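Local atomic coordinates of thioesterase (Pseudomonas aeruginosa, PDB entry 2O5U), a protein that probably hydrolyses the thioester bond of fatty acyl-CoA, releasing the fatty acid and coenzyme A. Residues 17-22 against 38-43; 30-35 against 75-80. All coordinates share one frame; numbering follows the deposited sequence.

Contact 1 (17-22 against 38-43); sequences QPISTR and YAFFDT
Ile19 reaches from the outermost strand of this chain's sheet onto one flank of helix 34-53, the long helix that a hotdog fold wraps in its antiparallel sheet, and lands between Phe40 and Thr43. Its two branches divide the work. Ile19 CG2 stands 3.8 Å from Phe40 CE1 and equally near Phe40 CD1, so this methyl meets one side of the ring obliquely. The other branch extends along the helix: Ile19 CD1 comes within 3.8 Å of Phe40 O and 3.9 Å of Thr43 CG2, settling in the step between residues one helical turn apart. The rotation about CA-CB aims the two branches: CG1 lies beside the backbone N (chi1 -62°) and CG2 anti to it. Farther along, Thr21 CG2 approaches the end of the same ring, 4.5 Å from Phe40 CZ. At the opposite end Gln17, an extended chain, ends loosely near Thr43, with Gln17 OE1 4.0 Å from Thr43 O, a peripheral contact.

Behind this shell, strand 15-19 is held in the sheet by backbone bonds from Gln17 to Met85 and from Ile19 to Ile83, and the side chain of Met85 also packs on Ile19 and Phe40. The axes of strand 17-19 and helix turn 38-43 approach to 10.1 Å, with their directions 136° apart, a gap that the side chain of Ile19 crosses to reach the helix backbone. Thr21 OG1 bonds to Gln81 O, while Thr43 OG1 also pairs with Trp23 N of the second subunit, tying this helix face to the subunit interface. Within the helix Ala39 O accepts twice, from Thr43 N at 2.9 Å and from Thr43 OG1 at 2.8 Å, the two donors coming from opposite faces of its carbonyl plane.

Contact 2 (30-35 against 75-80); sequences GHVNNV and APVAFP
Gly30 meets Ala78 through its carbonyl, Gly30 O lying 3.7 Å from Ala78 CB, where two loops of the hotdog domain come together: the one leading into the long helix 34-53 and the connection from strand 62-73 to strand 83-92. The Gly30 carbonyl is also bonded by Gln58 NE2 of the second subunit.

His31 then lays its imidazole alongside Pro76. Pro76 CB sits over one face in a CH-pi contact, 3.7 Å from the centroid of the His31 ring and displaced toward its rim, while Ala78 CB comes up at the ring edge near ND1. With CG beside the backbone N (chi1 -57°), the imidazole leans the same way as the proline, and His31 CB stays close to Val77 O.

Val32 brings the backbones together. Its N-H points almost straight at Val77 O, 2.9 Å from Val32 N to that oxygen and 172° at the hydrogen. Val32 O faces the same residue through a water that donates to it and accepts a weak bond from Val77 N, so a second, looser bridge joins the same two residues. The side chain turns inward: Val32 CG2 touches Val77 CG2 at 3.8 Å and also reaches the backbone at Phe79 N. Tyr37 of the helix packs on both valines, and Phe40 adds to the cover over Val32.

Asn33 points away from the opposing loop and takes the N-cap position. Its ND2 bonds to Asp27, and its OD1 accepts from Val35 N at 3.0 Å, the donor standing above the carbonyl plane, 51° out of it.

The centres of contacts 1 and 2 are 12 Å apart, on the same side of the chain's centre, and both use helix 34-53, contact 2 only at its start. Their segments alternate along the chain: 17-22, 30-35, 38-43, then 75-80. Contact 1 fixes a turn in the first half of the helix to strand 15-19, whereas contact 2 holds the loop before the helix against the connection between strands 62-73 and 83-92. They meet directly where Phe79 packs against the backbone of Thr21 and Arg22, and where Phe40 CE2 approaches Val32 CG1 at 4.1 Å. Residues of both helix segments also meet the third subunit, so this end of the helix serves both fold and subunit interface.

Contact 1 (17-22 against 38-43)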
# COMPACT_ATOMS: atom_id res chain seq x y z
N GLN A 17 -18.96 -9.17 2.55
CA GLN A 17 -18.59 -7.90 3.13
C GLN A 17 -18.20 -6.92 2.07
O GLN A 17 -17.29 -7.19 1.29
CB GLN A 17 -17.40 -8.05 4.07
CG GLN A 17 -17.08 -6.73 4.79
CD GLN A 17 -15.72 -6.73 5.39
OE1 GLN A 17 -15.19 -7.78 5.73
NE2 GLN A 17 -15.14 -5.55 5.58
N PRO A 18 -18.84 -5.76 2.10
CA PRO A 18 -18.44 -4.72 1.20
C PRO A 18 -17.08 -4.16 1.64
O PRO A 18 -16.77 -4.10 2.85
CB PRO A 18 -19.58 -3.70 1.36
CG PRO A 18 -20.02 -3.88 2.75
CD PRO A 18 -19.94 -5.33 2.99
N ILE A 19 -16.27 -3.77 0.67
CA ILE A 19 -14.99 -3.09 0.92
C ILE A 19 -14.94 -1.94 -0.06
O ILE A 19 -15.05 -2.17 -1.23
CB ILE A 19 -13.77 -4.00 0.69
CG1 ILE A 19 -13.81 -5.20 1.68
CG2 ILE A 19 -12.48 -3.22 0.84
CD1 ILE A 19 -12.57 -6.07 1.71
N SER A 20 -14.80 -0.72 0.43
CA SER A 20 -14.68 0.40 -0.49
C SER A 20 -13.31 0.39 -1.16
O SER A 20 -12.29 0.09 -0.53
CB SER A 20 -14.95 1.72 0.24
OG SER A 20 -14.12 1.86 1.38
N THR A 21 -13.31 0.74 -2.44
CA THR A 21 -12.05 0.88 -3.17
C THR A 21 -11.40 2.26 -2.89
O THR A 21 -12.09 3.24 -2.52
CB THR A 21 -12.22 0.65 -4.67
OG1 THR A 21 -13.33 1.47 -5.10
CG2 THR A 21 -12.50 -0.86 -4.94
N ARG A 22 -10.06 2.31 -3.04
CA ARG A 22 -9.30 3.50 -2.74
C ARG A 22 -8.58 3.91 -4.00
O ARG A 22 -8.41 3.09 -4.92
CB ARG A 22 -8.26 3.28 -1.62
CG ARG A 22 -8.91 2.97 -0.21
CD ARG A 22 -7.81 2.53 0.77
NE ARG A 22 -8.48 2.08 1.99
CZ ARG A 22 -7.85 1.72 3.09
NH1 ARG A 22 -6.52 1.79 3.14
NH2 ARG A 22 -8.55 1.28 4.15
N TYR A 38 -5.34 -9.62 -2.36
CA TYR A 38 -4.94 -10.31 -1.13
C TYR A 38 -5.18 -9.49 0.12
O TYR A 38 -5.46 -10.04 1.19
CB TYR A 38 -3.47 -10.73 -1.23
CG TYR A 38 -3.21 -11.82 -2.23
CD1 TYR A 38 -2.57 -11.55 -3.44
CD2 TYR A 38 -3.60 -13.13 -1.96
CE1 TYR A 38 -2.34 -12.56 -4.36
CE2 TYR A 38 -3.38 -14.15 -2.88
CZ TYR A 38 -2.73 -13.87 -4.06
OH TYR A 38 -2.50 -14.91 -4.94
N ALA A 39 -5.04 -8.18 -0.00
CA ALA A 39 -5.44 -7.24 1.05
C ALA A 39 -6.95 -7.29 1.33
O ALA A 39 -7.36 -7.27 2.50
CB ALA A 39 -4.97 -5.82 0.76
N PHE A 40 -7.76 -7.40 0.28
CA PHE A 40 -9.22 -7.68 0.45
C PHE A 40 -9.45 -9.04 1.17
O PHE A 40 -10.31 -9.11 2.05
CB PHE A 40 -9.97 -7.70 -0.89
CG PHE A 40 -9.90 -6.41 -1.66
CD1 PHE A 40 -9.84 -5.18 -0.98
CD2 PHE A 40 -9.99 -6.40 -3.04
CE1 PHE A 40 -9.82 -3.97 -1.70
CE2 PHE A 40 -9.95 -5.15 -3.78
CZ PHE A 40 -9.87 -3.98 -3.10
N PHE A 41 -8.71 -10.09 0.80
CA PHE A 41 -8.89 -11.42 1.47
C PHE A 41 -8.58 -11.27 3.01
O PHE A 41 -9.33 -11.75 3.87
CB PHE A 41 -7.87 -12.41 0.94
CG PHE A 41 -8.10 -12.92 -0.49
CD1 PHE A 41 -9.14 -12.46 -1.29
CD2 PHE A 41 -7.26 -13.92 -0.98
CE1 PHE A 41 -9.32 -12.98 -2.60
CE2 PHE A 41 -7.44 -14.46 -2.27
CZ PHE A 41 -8.46 -13.98 -3.09
N ASP A 42 -7.48 -10.62 3.32
CA ASP A 42 -7.01 -10.41 4.70
C ASP A 42 -8.01 -9.62 5.51
O ASP A 42 -8.27 -9.93 6.72
CB ASP A 42 -5.69 -9.58 4.71
CG ASP A 42 -4.46 -10.43 4.68
OD1 ASP A 42 -4.55 -11.60 4.22
OD2 ASP A 42 -3.40 -9.94 5.14
N THR A 43 -8.53 -8.57 4.87
CA THR A 43 -9.55 -7.72 5.46
C THR A 43 -10.85 -8.44 5.74
O THR A 43 -11.37 -8.35 6.84
CB THR A 43 -9.78 -6.43 4.60
OG1 THR A 43 -8.52 -5.78 4.55
CG2 THR A 43 -10.86 -5.51 5.21

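Contact 2 (30-35 against 75-80)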
# COMPACT_ATOMS: atom_id res chain seq x y z
N GLY A 30 -4.66 0.97 -14.95
CA GLY A 30 -5.99 1.53 -14.71
C GLY A 30 -6.99 0.69 -13.93
O GLY A 30 -8.08 1.15 -13.69
N HIS A 31 -6.63 -0.54 -13.57
CA HIS A 31 -7.56 -1.40 -12.84
C HIS A 31 -6.92 -1.71 -11.47
O HIS A 31 -5.70 -1.53 -11.27
CB HIS A 31 -7.81 -2.71 -13.60
CG HIS A 31 -8.35 -2.52 -14.99
ND1 HIS A 31 -9.45 -1.75 -15.26
CD2 HIS A 31 -7.95 -3.02 -16.19
CE1 HIS A 31 -9.71 -1.76 -16.56
NE2 HIS A 31 -8.81 -2.53 -17.14
N VAL A 32 -7.71 -2.28 -10.59
CA VAL A 32 -7.21 -2.67 -9.25
C VAL A 32 -6.09 -3.67 -9.41
O VAL A 32 -6.22 -4.72 -10.10
CB VAL A 32 -8.34 -3.24 -8.35
CG1 VAL A 32 -7.74 -3.96 -7.03
CG2 VAL A 32 -9.36 -2.14 -8.01
N ASN A 33 -4.96 -3.35 -8.79
CA ASN A 33 -3.76 -4.20 -8.85
C ASN A 33 -3.95 -5.62 -8.26
O ASN A 33 -4.64 -5.81 -7.26
CB ASN A 33 -2.55 -3.48 -8.24
CG ASN A 33 -1.28 -4.26 -8.39
OD1 ASN A 33 -0.85 -4.93 -7.45
ND2 ASN A 33 -0.68 -4.19 -9.57
N ASN A 34 -3.41 -6.62 -8.94
CA ASN A 34 -3.49 -8.01 -8.42
C ASN A 34 -3.16 -8.21 -6.91
O ASN A 34 -3.80 -8.99 -6.21
CB ASN A 34 -2.57 -8.91 -9.28
CG ASN A 34 -1.08 -8.54 -9.16
OD1 ASN A 34 -0.33 -9.14 -8.39
ND2 ASN A 34 -0.67 -7.55 -9.91
N VAL A 35 -2.17 -7.47 -6.41
CA VAL A 35 -1.74 -7.55 -4.99
C VAL A 35 -2.91 -7.18 -4.03
O VAL A 35 -3.10 -7.80 -2.95
CB VAL A 35 -0.49 -6.68 -4.75
CG1 VAL A 35 -0.11 -6.63 -3.19
CG2 VAL A 35 0.67 -7.27 -5.60
N ALA A 75 -11.65 -11.25 -14.27
CA ALA A 75 -11.95 -10.01 -14.93
C ALA A 75 -11.63 -8.81 -14.05
O ALA A 75 -11.90 -8.87 -12.85
CB ALA A 75 -13.47 -9.98 -15.33
N PRO A 76 -11.20 -7.68 -14.63
CA PRO A 76 -10.81 -6.52 -13.78
C PRO A 76 -11.96 -5.76 -13.10
O PRO A 76 -13.11 -5.78 -13.56
CB PRO A 76 -10.04 -5.61 -14.75
CG PRO A 76 -10.50 -5.93 -16.09
CD PRO A 76 -10.93 -7.43 -16.06
N VAL A 77 -11.65 -5.10 -12.00
CA VAL A 77 -12.49 -4.05 -11.49
C VAL A 77 -11.61 -2.82 -11.30
O VAL A 77 -10.42 -2.90 -11.45
CB VAL A 77 -13.17 -4.44 -10.11
CG1 VAL A 77 -14.01 -5.70 -10.24
CG2 VAL A 77 -12.15 -4.58 -8.96
N ALA A 78 -12.19 -1.68 -11.01
CA ALA A 78 -11.41 -0.47 -10.88
C ALA A 78 -12.02 0.42 -9.83
O ALA A 78 -13.27 0.58 -9.80
CB ALA A 78 -11.36 0.26 -12.28
N PHE A 79 -11.19 1.03 -8.99
CA PHE A 79 -11.64 2.16 -8.18
C PHE A 79 -12.33 3.14 -9.18
O PHE A 79 -11.80 3.37 -10.29
CB PHE A 79 -10.45 2.84 -7.46
CG PHE A 79 -10.77 4.25 -7.00
CD1 PHE A 79 -11.35 4.48 -5.75
CD2 PHE A 79 -10.54 5.35 -7.83
CE1 PHE A 79 -11.67 5.74 -5.34
CE2 PHE A 79 -10.86 6.63 -7.40
CZ PHE A 79 -11.44 6.83 -6.17
N PRO A 80 -13.49 3.72 -8.80
CA PRO A 80 -14.19 3.68 -7.52
C PRO A 80 -15.38 2.69 -7.50
O PRO A 80 -16.35 2.91 -6.75
CB PRO A 80 -14.72 5.10 -7.39
CG PRO A 80 -15.03 5.48 -8.83
CD PRO A 80 -14.21 4.61 -9.74
O HOH W 1 -8.41 -5.78 -11.21